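Local structure of cytochrome c-552/4 domain-containing protein (Ignicoccus hospitalis KIN4/I, 4QO5) at residues 124-129 and 306-311; 131-136 and 166-171. The protein is of unproven function but is a membrane-associated octaheme cytochrome c that probably takes part in electron transfer. All coordinates share one frame; numbering follows the deposited sequence.

Following the chain from the N terminus, the loop after helix 115-122 supplies residues 124-129, and helix 129-134 opens the segment 131-136. The chain runs on through helix 137-147, two short strands and helix 162-165 to helix 167-171, where contact 2 closes a loop of 29 residues. Contact 1 closes much later, when the loop between strands 300-302 and 314-315 brings 306-311 back after 176 residues, so contact 2 is nested inside it. Their centres lie about 14 Å apart, and the two meet: Ala129 CB packs 3.5 Å from His171 O. Together they join three haem sites: one iron held by Lys126 and His239, one by His171 and a water, and a third by His306 and His219.

Contact 1 (124-129 and 306-311); sequences SSKAWA and HNVDTR. With HEC (heme c), chain G.
Ser125, just before the type I beta turn from Lys126 to Ala129, is bound to Asp309 of the 3-10 segment 308-311, beside a c-type haem with lysine-histidine ligation. One carboxylate oxygen takes both bonds from the serine. Ser125 N reaches Asp309 OD1 at 2.9 Å on its syn side, only 16° out of the carboxylate plane, whereas Ser125 OG, at 2.7 Å, comes to the same OD1 from above that plane. Two donors at such different elevations should restrict rotation of the carboxylate. Its other oxygen, OD2, accepts from a water that also donates to haem propionate O1A and accepts from Lys126 N. It bridges the two groups, Asp309 OD2 lying 3.1 Å from O1A, and would ease repulsion if both are charged.

Asn307 lies alongside Ser124: with CG anti to the backbone N (chi1 -178°), the amide brings OD1 to 3.2 Å from Ser124 CB. The hydroxyl of Ser124 is bonded instead to the carbonyl of Tyr121. Next to Asn307, His306 is an axial ligand of another haem iron, with His219.

Lys126 and Val308 cross at about a right angle, Lys126 CE lying 3.9 Å from Val308 CG2, which also packs on the haem at CBA. The lysine chain is extended until it bends at chi4 (-77°), which turns the amine onto the metal. Opposite His239 NE2, Lys126 NZ binds the haem iron at 2.2 Å.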
loop_
_atom_site.group_PDB
_atom_site.type_symbol
_atom_site.label_atom_id
_atom_site.label_comp_id
_atom_site.label_asym_id
_atom_site.label_seq_id
_atom_site.Cartn_x
_atom_site.Cartn_y
_atom_site.Cartn_z
ATOM N N SER A 124 21.538 -4.028 -21.499
ATOM C CA SER A 124 21.171 -3.806 -20.104
ATOM C C SER A 124 20.906 -5.100 -19.334
ATOM O O SER A 124 20.568 -6.134 -19.913
ATOM C CB SER A 124 19.947 -2.890 -20.013
ATOM O OG SER A 124 18.758 -3.584 -20.376
ATOM N N SER A 125 21.047 -5.022 -18.019
ATOM C CA SER A 125 20.694 -6.127 -17.131
ATOM C C SER A 125 19.238 -6.554 -17.296
ATOM O O SER A 125 18.927 -7.736 -17.151
ATOM C CB SER A 125 20.929 -5.727 -15.670
ATOM O OG SER A 125 22.242 -5.236 -15.492
ATOM N N LYS A 126 18.354 -5.596 -17.592
ATOM C CA LYS A 126 16.935 -5.912 -17.796
ATOM C C LYS A 126 16.748 -6.898 -18.941
ATOM O O LYS A 126 15.989 -7.852 -18.818
ATOM C CB LYS A 126 16.128 -4.645 -18.080
ATOM C CG LYS A 126 15.855 -3.778 -16.824
ATOM C CD LYS A 126 15.126 -2.499 -17.213
ATOM C CE LYS A 126 14.632 -1.740 -15.992
ATOM N NZ LYS A 126 13.429 -2.472 -15.539
ATOM N N ALA A 127 17.444 -6.664 -20.053
ATOM C CA ALA A 127 17.266 -7.525 -21.226
ATOM C C ALA A 127 17.688 -8.961 -20.905
ATOM O O ALA A 127 17.137 -9.927 -21.443
ATOM C CB ALA A 127 18.068 -6.987 -22.402
ATOM N N TRP A 128 18.664 -9.082 -20.018
ATOM C CA TRP A 128 19.253 -10.365 -19.659
ATOM C C TRP A 128 18.659 -10.983 -18.401
ATOM O O TRP A 128 19.199 -11.969 -17.877
ATOM C CB TRP A 128 20.778 -10.200 -19.513
ATOM C CG TRP A 128 21.440 -9.956 -20.834
ATOM C CD1 TRP A 128 21.795 -8.747 -21.367
ATOM C CD2 TRP A 128 21.782 -10.944 -21.814
ATOM N NE1 TRP A 128 22.349 -8.926 -22.617
ATOM C CE2 TRP A 128 22.353 -10.265 -22.912
ATOM C CE3 TRP A 128 21.665 -12.335 -21.868
ATOM C CZ2 TRP A 128 22.805 -10.933 -24.047
ATOM C CZ3 TRP A 128 22.120 -13.000 -23.000
ATOM C CH2 TRP A 128 22.685 -12.296 -24.070
ATOM N N ALA A 129 17.536 -10.428 -17.941
ATOM C CA ALA A 129 16.972 -10.758 -16.632
ATOM C C ALA A 129 16.581 -12.223 -16.470
ATOM O O ALA A 129 16.707 -12.771 -15.381
ATOM C CB ALA A 129 15.767 -9.843 -16.288
ATOM N N HIS A 306 17.969 3.831 -22.267
ATOM C CA HIS A 306 17.183 2.606 -22.098
ATOM C C HIS A 306 18.034 1.503 -21.510
ATOM O O HIS A 306 17.659 0.341 -21.497
ATOM C CB HIS A 306 16.538 2.155 -23.404
ATOM C CG HIS A 306 15.210 2.791 -23.647
ATOM N ND1 HIS A 306 15.081 4.073 -24.140
ATOM C CD2 HIS A 306 13.955 2.344 -23.418
ATOM C CE1 HIS A 306 13.802 4.377 -24.234
ATOM N NE2 HIS A 306 13.103 3.345 -23.811
ATOM N N ASN A 307 19.213 1.882 -21.045
ATOM C CA ASN A 307 20.022 0.965 -20.254
ATOM C C ASN A 307 20.138 1.599 -18.893
ATOM O O ASN A 307 21.027 2.432 -18.674
ATOM C CB ASN A 307 21.408 0.822 -20.864
ATOM C CG ASN A 307 22.277 -0.172 -20.102
ATOM O OD1 ASN A 307 21.925 -0.612 -19.006
ATOM N ND2 ASN A 307 23.412 -0.512 -20.671
ATOM N N VAL A 308 19.249 1.215 -17.980
ATOM C CA VAL A 308 19.196 1.893 -16.683
ATOM C C VAL A 308 20.471 1.731 -15.857
ATOM O O VAL A 308 20.759 2.573 -15.006
ATOM C CB VAL A 308 17.977 1.471 -15.851
ATOM C CG1 VAL A 308 16.703 1.785 -16.615
ATOM C CG2 VAL A 308 18.046 0.001 -15.533
ATOM N N ASP A 309 21.226 0.659 -16.103
ATOM C CA ASP A 309 22.485 0.409 -15.394
ATOM C C ASP A 309 23.442 1.603 -15.466
ATOM O O ASP A 309 24.207 1.858 -14.527
ATOM C CB ASP A 309 23.232 -0.797 -15.997
ATOM C CG ASP A 309 22.359 -2.036 -16.137
ATOM O OD1 ASP A 309 22.770 -2.952 -16.885
ATOM O OD2 ASP A 309 21.275 -2.093 -15.515
ATOM N N THR A 310 23.418 2.314 -16.592
ATOM C CA THR A 310 24.405 3.353 -16.861
ATOM C C THR A 310 24.346 4.527 -15.888
ATOM O O THR A 310 25.269 5.333 -15.833
ATOM C CB THR A 310 24.309 3.900 -18.298
ATOM O OG1 THR A 310 23.067 4.591 -18.471
ATOM C CG2 THR A 310 24.403 2.772 -19.293
ATOM N N ARG A 311 23.262 4.618 -15.131
ATOM C CA ARG A 311 23.094 5.700 -14.170
ATOM C C ARG A 311 23.443 5.313 -12.736
ATOM O O ARG A 311 23.570 6.181 -11.872
ATOM C CB ARG A 311 21.673 6.240 -14.235
ATOM C CG ARG A 311 21.368 6.841 -15.576
ATOM C CD ARG A 311 20.447 7.986 -15.426
ATOM N NE ARG A 311 20.128 8.594 -16.700
ATOM C CZ ARG A 311 19.144 9.460 -16.849
ATOM N NH1 ARG A 311 18.414 9.802 -15.790
ATOM N NH2 ARG A 311 18.875 9.971 -18.043
HETATM FE FE HEC G . 12.915 -2.280 -13.386
HETATM C CHA HEC G . 16.011 -3.652 -12.672
HETATM C CHB HEC G . 14.145 0.874 -12.751
HETATM C CHC HEC G . 10.054 -0.929 -14.694
HETATM C CHD HEC G . 11.549 -5.365 -13.603
HETATM N NA HEC G . 14.739 -1.515 -12.861
HETATM C C1A HEC G . 15.857 -2.282 -12.560
HETATM C C2A HEC G . 16.900 -1.369 -12.129
HETATM C C3A HEC G . 16.397 -0.119 -12.154
HETATM C C4A HEC G . 15.022 -0.183 -12.600
HETATM C CMA HEC G . 17.115 1.194 -11.763
HETATM C CAA HEC G . 18.313 -1.817 -11.695
HETATM C CBA HEC G . 19.218 -2.096 -12.894
HETATM C CGA HEC G . 19.100 -3.532 -13.334
HETATM O O1A HEC G . 18.840 -3.747 -14.549
HETATM O O2A HEC G . 19.249 -4.459 -12.485
HETATM N NB HEC G . 12.230 -0.419 -13.638
HETATM C C1B HEC G . 12.909 0.764 -13.366
HETATM C C2B HEC G . 12.114 1.871 -13.877
HETATM C C3B HEC G . 11.015 1.344 -14.456
HETATM C C4B HEC G . 11.057 -0.078 -14.277
HETATM C CMB HEC G . 12.570 3.347 -13.822
HETATM C CAB HEC G . 9.835 1.938 -15.260
HETATM C CBB HEC G . 10.069 3.262 -16.031
HETATM N NC HEC G . 11.125 -2.988 -13.979
HETATM C C1C HEC G . 10.092 -2.282 -14.535
HETATM C C2C HEC G . 8.943 -3.176 -14.684
HETATM C C3C HEC G . 9.506 -4.399 -14.701
HETATM C C4C HEC G . 10.798 -4.306 -14.060
HETATM C CMC HEC G . 7.803 -2.662 -15.600
HETATM C CAC HEC G . 8.952 -5.825 -14.981
HETATM C CBC HEC G . 7.827 -6.001 -16.039
HETATM N ND HEC G . 13.679 -4.212 -13.147
HETATM C C1D HEC G . 12.887 -5.354 -13.317
HETATM C C2D HEC G . 13.700 -6.531 -13.133
HETATM C C3D HEC G . 15.099 -6.004 -12.848
HETATM C C4D HEC G . 14.994 -4.559 -12.893
HETATM C CMD HEC G . 13.243 -8.004 -13.211
HETATM C CAD HEC G . 16.366 -6.846 -12.606
HETATM C CBD HEC G . 17.121 -7.004 -13.921
HETATM C CGD HEC G . 18.411 -7.739 -13.636
HETATM O O1D HEC G . 19.327 -7.129 -13.018
HETATM O O2D HEC G . 18.529 -8.927 -14.044
HETATM O O HOH W 1 19.106 -2.704 -16.953
#

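Contact 2 (131-136 and 166-171). With HEC (heme c), chain E.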
loop_
_atom_site.group_PDB
_atom_site.type_symbol
_atom_site.label_atom_id
_atom_site.label_comp_id
_atom_site.label_asym_id
_atom_site.label_seq_id
_atom_site.Cartn_x
_atom_site.Cartn_y
_atom_site.Cartn_z
ATOM N N TYR A 131 18.117 -14.849 -17.950
ATOM C CA TYR A 131 19.371 -15.569 -17.771
ATOM C C TYR A 131 20.078 -15.214 -16.464
ATOM O O TYR A 131 20.647 -16.091 -15.795
ATOM C CB TYR A 131 20.284 -15.380 -18.991
ATOM C CG TYR A 131 19.627 -15.937 -20.225
ATOM C CD1 TYR A 131 19.587 -17.310 -20.450
ATOM C CD2 TYR A 131 18.998 -15.101 -21.136
ATOM C CE1 TYR A 131 18.966 -17.832 -21.572
ATOM C CE2 TYR A 131 18.369 -15.615 -22.258
ATOM C CZ TYR A 131 18.356 -16.975 -22.471
ATOM O OH TYR A 131 17.728 -17.475 -23.586
ATOM N N ASN A 132 20.020 -13.943 -16.090
ATOM C CA ASN A 132 20.597 -13.517 -14.807
ATOM C C ASN A 132 20.029 -14.297 -13.635
ATOM O O ASN A 132 20.756 -14.679 -12.717
ATOM C CB ASN A 132 20.428 -12.015 -14.585
ATOM C CG ASN A 132 21.319 -11.185 -15.497
ATOM O OD1 ASN A 132 22.296 -11.689 -16.042
ATOM N ND2 ASN A 132 20.972 -9.911 -15.676
ATOM N N LEU A 133 18.724 -14.559 -13.690
ATOM C CA LEU A 133 18.039 -15.304 -12.651
ATOM C C LEU A 133 18.163 -16.811 -12.842
ATOM O O LEU A 133 18.618 -17.528 -11.950
ATOM C CB LEU A 133 16.547 -14.925 -12.622
ATOM C CG LEU A 133 15.754 -15.583 -11.501
ATOM C CD1 LEU A 133 16.387 -15.176 -10.185
ATOM C CD2 LEU A 133 14.291 -15.164 -11.555
ATOM N N MET A 134 17.763 -17.292 -14.013
ATOM C CA MET A 134 17.507 -18.719 -14.177
ATOM C C MET A 134 18.739 -19.531 -14.563
ATOM O O MET A 134 18.816 -20.719 -14.278
ATOM C CB MET A 134 16.356 -18.939 -15.164
ATOM C CG MET A 134 15.046 -18.322 -14.653
ATOM S SD MET A 134 14.274 -19.272 -13.316
ATOM C CE MET A 134 13.442 -20.557 -14.272
ATOM N N HIS A 135 19.710 -18.876 -15.189
ATOM C CA HIS A 135 20.956 -19.535 -15.562
ATOM C C HIS A 135 22.100 -19.251 -14.588
ATOM O O HIS A 135 23.262 -19.522 -14.881
ATOM C CB HIS A 135 21.353 -19.165 -16.989
ATOM C CG HIS A 135 20.541 -19.868 -18.028
ATOM N ND1 HIS A 135 21.080 -20.332 -19.208
ATOM C CD2 HIS A 135 19.229 -20.206 -18.054
ATOM C CE1 HIS A 135 20.134 -20.921 -19.919
ATOM N NE2 HIS A 135 19.001 -20.857 -19.244
ATOM N N ASN A 136 21.766 -18.681 -13.437
ATOM C CA ASN A 136 22.702 -18.600 -12.325
ATOM C C ASN A 136 22.348 -19.732 -11.370
ATOM O O ASN A 136 21.240 -19.747 -10.811
ATOM C CB ASN A 136 22.582 -17.236 -11.624
ATOM C CG ASN A 136 23.613 -17.042 -10.532
ATOM O OD1 ASN A 136 23.768 -17.889 -9.648
ATOM N ND2 ASN A 136 24.338 -15.923 -10.595
ATOM N N SER A 166 5.089 -16.260 -10.643
ATOM C CA SER A 166 5.865 -15.509 -9.642
ATOM C C SER A 166 7.105 -14.820 -10.221
ATOM O O SER A 166 6.972 -13.797 -10.895
ATOM C CB SER A 166 6.208 -16.375 -8.416
ATOM O OG SER A 166 6.903 -17.552 -8.746
ATOM N N CYS A 167 8.285 -15.384 -9.999
ATOM C CA CYS A 167 9.533 -14.714 -10.429
ATOM C C CYS A 167 9.498 -14.311 -11.894
ATOM O O CYS A 167 9.914 -13.213 -12.240
ATOM C CB CYS A 167 10.768 -15.577 -10.247
ATOM S SG CYS A 167 10.805 -16.711 -8.885
ATOM N N LEU A 168 9.018 -15.204 -12.766
ATOM C CA LEU A 168 9.135 -14.934 -14.197
ATOM C C LEU A 168 8.156 -13.880 -14.703
ATOM O O LEU A 168 8.327 -13.349 -15.796
ATOM C CB LEU A 168 9.042 -16.234 -15.007
ATOM C CG LEU A 168 10.035 -17.275 -14.493
ATOM C CD1 LEU A 168 9.979 -18.525 -15.357
ATOM C CD2 LEU A 168 11.469 -16.715 -14.474
ATOM N N ALA A 169 7.133 -13.558 -13.910
ATOM C CA ALA A 169 6.227 -12.471 -14.278
ATOM C C ALA A 169 6.973 -11.129 -14.374
ATOM O O ALA A 169 6.643 -10.268 -15.195
ATOM C CB ALA A 169 5.074 -12.360 -13.272
ATOM N N CYS A 170 7.965 -10.933 -13.519
ATOM C CA CYS A 170 8.732 -9.697 -13.588
ATOM C C CYS A 170 10.000 -9.831 -14.383
ATOM O O CYS A 170 10.357 -8.913 -15.114
ATOM C CB CYS A 170 9.107 -9.225 -12.202
ATOM S SG CYS A 170 7.562 -8.928 -11.313
ATOM N N HIS A 171 10.685 -10.956 -14.204
ATOM C CA HIS A 171 11.968 -11.190 -14.867
ATOM C C HIS A 171 11.839 -11.582 -16.346
ATOM O O HIS A 171 12.748 -11.323 -17.139
ATOM C CB HIS A 171 12.770 -12.281 -14.128
ATOM C CG HIS A 171 13.372 -11.816 -12.836
ATOM N ND1 HIS A 171 14.713 -11.510 -12.708
ATOM C CD2 HIS A 171 12.818 -11.610 -11.615
ATOM C CE1 HIS A 171 14.957 -11.132 -11.467
ATOM N NE2 HIS A 171 13.827 -11.189 -10.786
HETATM FE FE HEC E . 13.632 -10.673 -8.624
HETATM C CHA HEC E . 16.500 -8.769 -9.140
HETATM C CHB HEC E . 15.621 -13.236 -7.536
HETATM C CHC HEC E . 10.841 -12.549 -7.893
HETATM C CHD HEC E . 11.679 -7.950 -9.167
HETATM N NA HEC E . 15.663 -10.908 -8.344
HETATM C C1A HEC E . 16.678 -10.063 -8.724
HETATM C C2A HEC E . 17.936 -10.776 -8.605
HETATM C C3A HEC E . 17.660 -11.998 -8.154
HETATM C C4A HEC E . 16.239 -12.102 -7.977
HETATM C CMA HEC E . 18.623 -13.158 -7.829
HETATM C CAA HEC E . 19.338 -10.229 -8.959
HETATM C CBA HEC E . 19.650 -10.825 -10.337
HETATM C CGA HEC E . 20.950 -10.317 -10.920
HETATM O O1A HEC E . 21.909 -11.121 -11.055
HETATM O O2A HEC E . 21.024 -9.111 -11.248
HETATM N NB HEC E . 13.323 -12.504 -7.902
HETATM C C1B HEC E . 14.263 -13.408 -7.472
HETATM C C2B HEC E . 13.614 -14.618 -7.041
HETATM C C3B HEC E . 12.295 -14.383 -7.072
HETATM C C4B HEC E . 12.088 -13.088 -7.675
HETATM C CMB HEC E . 14.376 -15.816 -6.422
HETATM C CAB HEC E . 11.073 -15.226 -6.641
HETATM C CBB HEC E . 11.243 -16.362 -5.609
HETATM N NC HEC E . 11.666 -10.356 -8.480
HETATM C C1C HEC E . 10.641 -11.252 -8.279
HETATM C C2C HEC E . 9.395 -10.642 -8.698
HETATM C C3C HEC E . 9.701 -9.347 -8.867
HETATM C C4C HEC E . 11.104 -9.164 -8.854
HETATM C CMC HEC E . 8.022 -11.311 -8.427
HETATM C CAC HEC E . 8.933 -8.075 -9.183
HETATM C CBC HEC E . 7.760 -7.896 -8.173
HETATM N ND HEC E . 14.024 -8.681 -9.091
HETATM C C1D HEC E . 13.038 -7.723 -9.244
HETATM C C2D HEC E . 13.657 -6.443 -9.462
HETATM C C3D HEC E . 15.158 -6.689 -9.437
HETATM C C4D HEC E . 15.296 -8.104 -9.203
HETATM C CMD HEC E . 12.944 -5.105 -9.675
HETATM C CAD HEC E . 16.293 -5.648 -9.586
HETATM C CBD HEC E . 16.380 -4.901 -8.259
HETATM C CGD HEC E . 17.595 -4.015 -8.206
HETATM O O1D HEC E . 17.614 -3.105 -7.341
HETATM O O2D HEC E . 18.531 -4.202 -9.014
HETATM O O HOH W 2 13.535 -9.825 -6.256
#
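Leu133 meets His171 through a CH-pi contact: its CD2 methyl stands over the imidazole face, 3.7 Å from the ring centroid and 11° off the normal. The leucine CG is anti to the backbone N (chi1 -176°), which sends the branch from helix 129-134 across the ring at about a right angle.

Apolar packing continues from the same methyl. Leu133 CD2 also lies 3.8 Å from Cys167 CB, while the sister methyl CD1 turns to the haem and comes within 3.4 Å of its CHB. Beside it, Met134 and Leu168 reach toward each other tip to tip, with Met134 CG 3.9 Å from Leu168 CD2; bends at chi2 and chi3 set SD by CD2 and CE by CD1 of Leu168. Val143 of helix 137-147 touches both Leu133 and Cys167.

Covalent and metal bonds fix the haem to residues 167-171, the CXXCH motif of c-type cytochromes. Cys167 SG and Cys170 SG form the thioether links to CAB and CAC, both stretched in the model. His171 NE2 binds the iron at 2.2 Å, and a water lies 2.5 Å from the metal as a further ligand.

An alanine in place of Leu133 would probably leave the imidazole face and the haem edge at CHB without their methyl cover and allow the ring more freedom to turn about its iron bond.

Leu133 and Met134 add apolar contacts here, although Asn132 of the same helix hydrogen-bonds a propionate of another haem. Facing His171 across the iron is that water, not a side chain, consistent with a position where a ligand could exchange.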